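Long-range contacts in group 3 allergen SMIPP-S YvT004A06 (Sarcoptes scabiei type hominis, PDB 3H7T), which is an inactivated trypsin-like serine protease paralogue of the scabies mite, probably without the endopeptidase activity usual in its family: residues K5-T10 with G137-A142; I105-L110 with L215-Y220; V18-K23 with S49-H54. All blocks are in the same frame, centred on the assembly; numbering follows the deposited sequence.

Contact 1. Residues K5-T10 with G137-A142; sequences KKSDIT and GDLMEA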
# COMPACT_ATOMS: atom_id res chain seq x y z
N LYS A 5 -2.45 -6.16 -15.16
CA LYS A 5 -3.61 -6.73 -15.84
C LYS A 5 -4.79 -6.81 -14.90
O LYS A 5 -4.62 -6.72 -13.67
CB LYS A 5 -3.28 -8.09 -16.44
CG LYS A 5 -2.70 -9.11 -15.48
CD LYS A 5 -2.71 -10.50 -16.12
CE LYS A 5 -1.63 -11.41 -15.53
NZ LYS A 5 -1.95 -11.82 -14.14
N LYS A 6 -5.99 -6.96 -15.46
CA LYS A 6 -7.21 -7.05 -14.66
C LYS A 6 -7.13 -8.25 -13.73
O LYS A 6 -6.75 -9.35 -14.15
CB LYS A 6 -8.47 -7.13 -15.53
CG LYS A 6 -9.76 -7.04 -14.73
CD LYS A 6 -10.96 -7.70 -15.41
CE LYS A 6 -11.60 -6.80 -16.44
NZ LYS A 6 -13.02 -7.21 -16.74
N SER A 7 -7.47 -8.03 -12.47
CA SER A 7 -7.44 -9.09 -11.49
C SER A 7 -8.85 -9.41 -10.99
O SER A 7 -9.85 -9.03 -11.61
CB SER A 7 -6.53 -8.70 -10.33
OG SER A 7 -6.23 -9.83 -9.52
N ASP A 8 -8.91 -10.10 -9.86
CA ASP A 8 -10.16 -10.43 -9.19
C ASP A 8 -9.89 -10.44 -7.69
O ASP A 8 -8.79 -10.81 -7.26
CB ASP A 8 -10.65 -11.81 -9.64
CG ASP A 8 -12.03 -12.13 -9.12
OD1 ASP A 8 -12.13 -12.79 -8.06
OD2 ASP A 8 -13.03 -11.71 -9.75
N ILE A 9 -10.88 -10.02 -6.90
CA ILE A 9 -10.70 -9.92 -5.44
C ILE A 9 -10.42 -11.29 -4.80
O ILE A 9 -9.84 -11.35 -3.71
CB ILE A 9 -11.86 -9.15 -4.73
CG1 ILE A 9 -11.47 -8.71 -3.31
CG2 ILE A 9 -13.15 -9.98 -4.71
CD1 ILE A 9 -10.31 -7.71 -3.22
N THR A 10 -10.80 -12.37 -5.48
CA THR A 10 -10.49 -13.72 -4.99
C THR A 10 -9.00 -14.05 -5.16
O THR A 10 -8.46 -14.90 -4.45
CB THR A 10 -11.40 -14.84 -5.61
OG1 THR A 10 -11.17 -14.97 -7.01
CG2 THR A 10 -12.89 -14.53 -5.37
N GLY A 137 -11.59 1.39 -12.36
CA GLY A 137 -12.80 0.82 -11.75
C GLY A 137 -12.61 -0.62 -11.29
O GLY A 137 -13.24 -1.08 -10.33
N ASP A 138 -11.71 -1.33 -11.98
CA ASP A 138 -11.45 -2.74 -11.75
C ASP A 138 -10.13 -2.91 -11.00
O ASP A 138 -9.18 -2.15 -11.23
CB ASP A 138 -11.32 -3.47 -13.09
CG ASP A 138 -12.58 -3.41 -13.94
OD1 ASP A 138 -13.69 -3.54 -13.40
OD2 ASP A 138 -12.44 -3.27 -15.17
N LEU A 139 -10.08 -3.90 -10.11
CA LEU A 139 -8.84 -4.26 -9.43
C LEU A 139 -7.83 -4.78 -10.45
O LEU A 139 -8.16 -5.63 -11.29
CB LEU A 139 -9.11 -5.31 -8.33
CG LEU A 139 -7.89 -5.85 -7.58
CD1 LEU A 139 -7.33 -4.77 -6.65
CD2 LEU A 139 -8.24 -7.11 -6.79
N MET A 140 -6.62 -4.22 -10.42
CA MET A 140 -5.53 -4.63 -11.30
C MET A 140 -4.44 -5.30 -10.48
O MET A 140 -4.31 -5.03 -9.29
CB MET A 140 -4.93 -3.43 -12.03
CG MET A 140 -5.95 -2.55 -12.79
SD MET A 140 -6.74 -3.42 -14.15
CE MET A 140 -5.46 -3.36 -15.40
N GLU A 141 -3.64 -6.15 -11.12
CA GLU A 141 -2.51 -6.78 -10.45
C GLU A 141 -1.27 -6.76 -11.34
O GLU A 141 -1.38 -6.73 -12.56
CB GLU A 141 -2.83 -8.24 -10.06
CG GLU A 141 -3.04 -9.15 -11.27
CD GLU A 141 -3.12 -10.62 -10.93
OE1 GLU A 141 -2.47 -11.42 -11.64
OE2 GLU A 141 -3.82 -11.00 -9.97
N ALA A 142 -0.10 -6.77 -10.71
CA ALA A 142 1.15 -6.99 -11.43
C ALA A 142 2.22 -7.57 -10.51
O ALA A 142 2.20 -7.36 -9.29
CB ALA A 142 1.65 -5.70 -12.08
O HOH W 1 -10.75 -6.66 -11.62
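K5 and E141 form an antiparallel hydrogen-bonded pair, with K5 N to E141 O at 2.9 Å and E141 N to K5 O at 2.8 Å, and the ladder ends past K6 and M140 with S7 N giving its hydrogen to L139 O at 2.8 Å. On the face that K5 and E141 share, K5 NZ makes a salt bridge to E141 OE1 (2.6 Å), while S7 OG lies 2.7 Å from E141 OE2. In E141, CG sits between the backbone N and the carbonyl carbon (chi1 65°), and the extended chain beyond carries the carboxylate out to S7. The S7 hydroxyl also lies at the E12 carboxylate, so its one proton can go to either acid; K5 probably offsets part of their like charge. The M140 chain, bent at its second and third torsions, curls over the K5-K6 peptide, with CE 3.6 Å from K6 N. L139 O takes a second hydrogen from a water that also bonds S7 O. Beyond it, L139 CD2 meets I9 CD1 at 4.2 Å, the two side chains at about a right angle. This is the short pairing by which the N-terminal arm of a chymotrypsin-like fold joins the C-terminal barrel sheet.

Contact 2. Residues I105-L110 with L215-Y220; sequences IELPSL and LRVGYY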
# COMPACT_ATOMS: atom_id res chain seq x y z
N ILE A 105 -4.04 -10.91 5.52
CA ILE A 105 -2.70 -11.22 5.04
C ILE A 105 -1.74 -11.21 6.22
O ILE A 105 -1.79 -10.29 7.04
CB ILE A 105 -2.22 -10.21 3.94
CG1 ILE A 105 -0.88 -10.64 3.32
CG2 ILE A 105 -2.10 -8.79 4.50
CD1 ILE A 105 -1.01 -11.61 2.16
N GLU A 106 -0.88 -12.22 6.31
CA GLU A 106 0.07 -12.34 7.42
C GLU A 106 1.22 -11.33 7.31
O GLU A 106 1.63 -10.96 6.21
CB GLU A 106 0.64 -13.76 7.52
CG GLU A 106 -0.40 -14.84 7.88
CD GLU A 106 -1.12 -14.57 9.19
OE1 GLU A 106 -0.45 -14.33 10.21
OE2 GLU A 106 -2.37 -14.61 9.19
N LEU A 107 1.73 -10.89 8.45
CA LEU A 107 2.91 -10.03 8.48
C LEU A 107 4.19 -10.84 8.22
O LEU A 107 4.22 -12.03 8.49
CB LEU A 107 2.99 -9.26 9.80
CG LEU A 107 1.90 -8.21 10.03
CD1 LEU A 107 1.91 -7.67 11.47
CD2 LEU A 107 2.06 -7.06 9.03
N PRO A 108 5.24 -10.19 7.66
CA PRO A 108 6.50 -10.87 7.41
C PRO A 108 7.32 -10.96 8.70
O PRO A 108 6.98 -10.32 9.69
CB PRO A 108 7.20 -9.92 6.45
CG PRO A 108 6.77 -8.58 6.92
CD PRO A 108 5.31 -8.77 7.29
N SER A 109 8.41 -11.73 8.67
CA SER A 109 9.37 -11.80 9.78
C SER A 109 10.10 -10.47 9.95
O SER A 109 10.15 -9.64 9.02
CB SER A 109 10.37 -12.93 9.54
OG SER A 109 11.07 -12.72 8.32
N LEU A 110 10.66 -10.26 11.14
CA LEU A 110 11.30 -9.00 11.48
C LEU A 110 12.40 -8.64 10.49
O LEU A 110 13.23 -9.48 10.14
CB LEU A 110 11.87 -9.03 12.90
CG LEU A 110 12.66 -7.79 13.35
CD1 LEU A 110 11.75 -6.58 13.55
CD2 LEU A 110 13.44 -8.10 14.62
N LEU A 215 6.87 0.77 1.18
CA LEU A 215 7.26 0.63 2.58
C LEU A 215 7.69 -0.81 2.83
O LEU A 215 6.99 -1.76 2.45
CB LEU A 215 6.12 1.01 3.52
CG LEU A 215 6.51 0.99 4.99
CD1 LEU A 215 6.58 2.41 5.52
CD2 LEU A 215 5.54 0.13 5.80
N ARG A 216 8.85 -0.97 3.45
CA ARG A 216 9.33 -2.30 3.84
C ARG A 216 8.65 -2.65 5.15
O ARG A 216 9.05 -2.16 6.22
CB ARG A 216 10.85 -2.29 4.00
CG ARG A 216 11.49 -3.68 3.87
CD ARG A 216 12.46 -4.04 4.98
NE ARG A 216 13.64 -3.19 5.03
CZ ARG A 216 14.81 -3.54 5.58
NH1 ARG A 216 15.79 -2.67 5.58
NH2 ARG A 216 15.00 -4.74 6.11
N VAL A 217 7.63 -3.50 5.07
CA VAL A 217 6.83 -3.87 6.24
C VAL A 217 7.68 -4.51 7.35
O VAL A 217 7.51 -4.18 8.52
CB VAL A 217 5.62 -4.77 5.87
CG1 VAL A 217 4.83 -5.15 7.12
CG2 VAL A 217 4.70 -4.03 4.89
N GLY A 218 8.60 -5.40 6.97
CA GLY A 218 9.56 -6.01 7.91
C GLY A 218 10.22 -5.03 8.87
O GLY A 218 10.38 -5.33 10.07
N TYR A 219 10.56 -3.86 8.34
CA TYR A 219 11.24 -2.80 9.09
C TYR A 219 10.35 -2.24 10.21
O TYR A 219 10.84 -1.70 11.22
CB TYR A 219 11.68 -1.69 8.14
CG TYR A 219 12.59 -0.63 8.73
CD1 TYR A 219 13.98 -0.71 8.60
CD2 TYR A 219 12.05 0.46 9.43
CE1 TYR A 219 14.81 0.28 9.14
CE2 TYR A 219 12.87 1.43 9.98
CZ TYR A 219 14.25 1.34 9.83
OH TYR A 219 15.04 2.32 10.38
N TYR A 220 9.04 -2.39 10.05
CA TYR A 220 8.09 -1.76 10.95
C TYR A 220 7.17 -2.75 11.68
O TYR A 220 6.18 -2.33 12.30
CB TYR A 220 7.25 -0.73 10.16
CG TYR A 220 8.06 0.41 9.59
CD1 TYR A 220 8.40 1.51 10.39
CD2 TYR A 220 8.47 0.42 8.26
CE1 TYR A 220 9.14 2.57 9.88
CE2 TYR A 220 9.20 1.49 7.73
CZ TYR A 220 9.53 2.55 8.55
OH TYR A 220 10.25 3.61 8.07
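The P108 ring turns its CG and CD atoms to the 215-220 segment: CG lies 3.7 Å from G218 N, and CD lies 3.7 Å from V217 CG1. The flat side chains of the second segment lie beyond this meeting point. One face of the R216 guanidinium carries Y219 CD1, 3.9 Å above the plane and displaced toward the rim. Y219 CD2 sits over the centre of the Y220 ring, and Y220 CG in turn lies at the edge of the Y219 ring, in its plane. Y220 also meets the ring of Y86, and its OH is hydrogen-bonded to N84 OD1 and to the Y166 hydroxyl. Across the contact the chains meet through apolar atoms and backbone. V217 CG1, placed anti to its own nitrogen (chi1 179°), is shared by two partners, P108 CD and L107 CD2, the latter at 3.9 Å; both side chains cross V217 at about a right angle. At G218, which has no side chain, the backbones come together, with S109 O 3.8 Å from G218 CA, while L110 CD1 approaches G218 O. Backbone hydrogen bonds from Y219 N to R216 O and from Y220 N to V217 O (2.8 Å) curl residues 216-220, bringing Y220 to the N-cap of helix 221-228. That helix also receives L107, P108 and L110, on I224, V221 and L222. The arrangement belongs to the chymotrypsin-like fold, where the linker between the two barrels runs past the last strand of the second barrel and the start of the C-terminal helix.

Contact 3. Residues V18-K23 with S49-H54; sequences VLVDEK and SDISIH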
# COMPACT_ATOMS: atom_id res chain seq x y z
N VAL A 18 -9.50 2.32 0.37
CA VAL A 18 -9.56 3.29 1.45
C VAL A 18 -10.11 4.60 0.90
O VAL A 18 -9.41 5.36 0.23
CB VAL A 18 -8.20 3.50 2.16
CG1 VAL A 18 -8.32 4.53 3.29
CG2 VAL A 18 -7.66 2.17 2.69
N LEU A 19 -11.39 4.82 1.16
CA LEU A 19 -12.09 6.00 0.67
C LEU A 19 -11.97 7.11 1.70
O LEU A 19 -12.33 6.94 2.87
CB LEU A 19 -13.56 5.67 0.36
CG LEU A 19 -13.80 4.87 -0.94
CD1 LEU A 19 -13.47 3.38 -0.78
CD2 LEU A 19 -15.22 5.06 -1.45
N VAL A 20 -11.43 8.23 1.27
CA VAL A 20 -11.17 9.35 2.16
C VAL A 20 -11.94 10.55 1.65
O VAL A 20 -11.79 10.94 0.49
CB VAL A 20 -9.66 9.67 2.24
CG1 VAL A 20 -9.40 10.74 3.27
CG2 VAL A 20 -8.85 8.40 2.59
N ASP A 21 -12.76 11.12 2.53
CA ASP A 21 -13.66 12.20 2.16
C ASP A 21 -12.92 13.38 1.54
O ASP A 21 -12.02 13.95 2.17
CB ASP A 21 -14.48 12.63 3.38
CG ASP A 21 -15.79 13.27 3.00
OD1 ASP A 21 -15.86 13.89 1.93
OD2 ASP A 21 -16.77 13.15 3.78
N GLU A 22 -13.29 13.70 0.30
CA GLU A 22 -12.73 14.82 -0.49
C GLU A 22 -11.21 14.75 -0.71
O GLU A 22 -10.57 15.76 -1.05
CB GLU A 22 -13.16 16.18 0.09
N LYS A 23 -10.64 13.56 -0.54
CA LYS A 23 -9.21 13.33 -0.70
C LYS A 23 -8.95 12.17 -1.67
O LYS A 23 -9.88 11.42 -2.00
CB LYS A 23 -8.58 13.05 0.67
CG LYS A 23 -8.59 14.24 1.64
CD LYS A 23 -7.37 15.13 1.45
N SER A 49 -13.98 9.48 10.85
CA SER A 49 -15.33 9.49 10.30
C SER A 49 -15.35 9.83 8.80
O SER A 49 -16.31 9.52 8.10
CB SER A 49 -16.24 10.44 11.08
OG SER A 49 -15.80 11.78 10.98
N ASP A 50 -14.28 10.46 8.33
CA ASP A 50 -14.13 10.80 6.92
C ASP A 50 -13.49 9.66 6.11
O ASP A 50 -13.21 9.82 4.92
CB ASP A 50 -13.30 12.08 6.77
CG ASP A 50 -14.10 13.33 7.10
OD1 ASP A 50 -15.31 13.23 7.39
OD2 ASP A 50 -13.51 14.43 7.08
N ILE A 51 -13.28 8.51 6.75
CA ILE A 51 -12.60 7.39 6.10
C ILE A 51 -13.48 6.13 6.06
O ILE A 51 -14.08 5.75 7.07
CB ILE A 51 -11.23 7.08 6.78
CG1 ILE A 51 -10.29 8.29 6.65
CG2 ILE A 51 -10.58 5.83 6.18
CD1 ILE A 51 -9.09 8.25 7.60
N SER A 52 -13.54 5.52 4.89
CA SER A 52 -14.28 4.28 4.68
C SER A 52 -13.35 3.18 4.16
O SER A 52 -12.43 3.45 3.39
CB SER A 52 -15.42 4.51 3.68
OG SER A 52 -16.27 3.37 3.60
N ILE A 53 -13.61 1.95 4.60
CA ILE A 53 -12.88 0.78 4.12
C ILE A 53 -13.83 -0.06 3.28
O ILE A 53 -14.86 -0.53 3.77
CB ILE A 53 -12.29 -0.06 5.30
CG1 ILE A 53 -11.21 0.73 6.04
CG2 ILE A 53 -11.71 -1.38 4.80
CD1 ILE A 53 -11.75 1.53 7.23
N HIS A 54 -13.47 -0.26 2.01
CA HIS A 54 -14.29 -1.00 1.06
C HIS A 54 -13.63 -2.35 0.79
O HIS A 54 -12.51 -2.40 0.28
CB HIS A 54 -14.48 -0.19 -0.24
CG HIS A 54 -15.26 -0.90 -1.30
ND1 HIS A 54 -16.62 -1.13 -1.21
CD2 HIS A 54 -14.88 -1.41 -2.50
CE1 HIS A 54 -17.03 -1.76 -2.29
NE2 HIS A 54 -16.00 -1.95 -3.09
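L19 and S52 are the hydrogen-bonded pair that ties strand 18-20 to strand 51-54, the first and fourth strands of the six-stranded antiparallel N-terminal barrel of the trypsin fold; this pairing closes the barrel. L19 N donates to S52 O at 2.8 Å, and S52 N returns a bond to L19 O at 2.7 Å, nearly straight (168°) and in the carbonyl plane. On the face these two share, L19 CB packs alongside S52 CB, and the L19 side chain, with CG anti to its carbonyl carbon (chi1 -75°), leans diagonally across to the neighbouring strand, where CD1 meets H54 CB at 3.7 Å. V18, V20 and I51 project to the other face: V18 CG1 and I51 CG2 lie side by side at 3.9 Å, and I89, V43 and I72 pack around these residues. At the end of the ladder D50, just before its strand, receives D21 N on its O, and D21 CB lies 3.6 Å from D50 CB. Next to them V20 begins a type II turn, closed by K23 N to V20 O. The carboxylates of D21 and D50 have their planes 65° apart, and their like charges may slightly raise the pKa of one of them: D21 OD2 lies 3.9 Å from D50 OD1.

The contacts lie at three separate places in the double-barrel fold, with centres 21 to 24 Å apart. Contact 3 closes the N-terminal barrel, whereas contacts 1 and 2 both reach the sheet of the C-terminal barrel, at strands 140-147 and 212-216; their nearest atoms are about 10 Å apart. Contact 3 is nested along the chain inside the loop that contact 1 closes, strand 15-20 being the next strand after 5-6, and the nearest atoms of contacts 1 and 3 are about 7 Å apart. Contacts 2 and 3 sit on opposite sides of the chain's centre. All three are away from the annotated zinc sites, although the side chain of L110 in contact 2 is about 8 Å from a bound zinc ion.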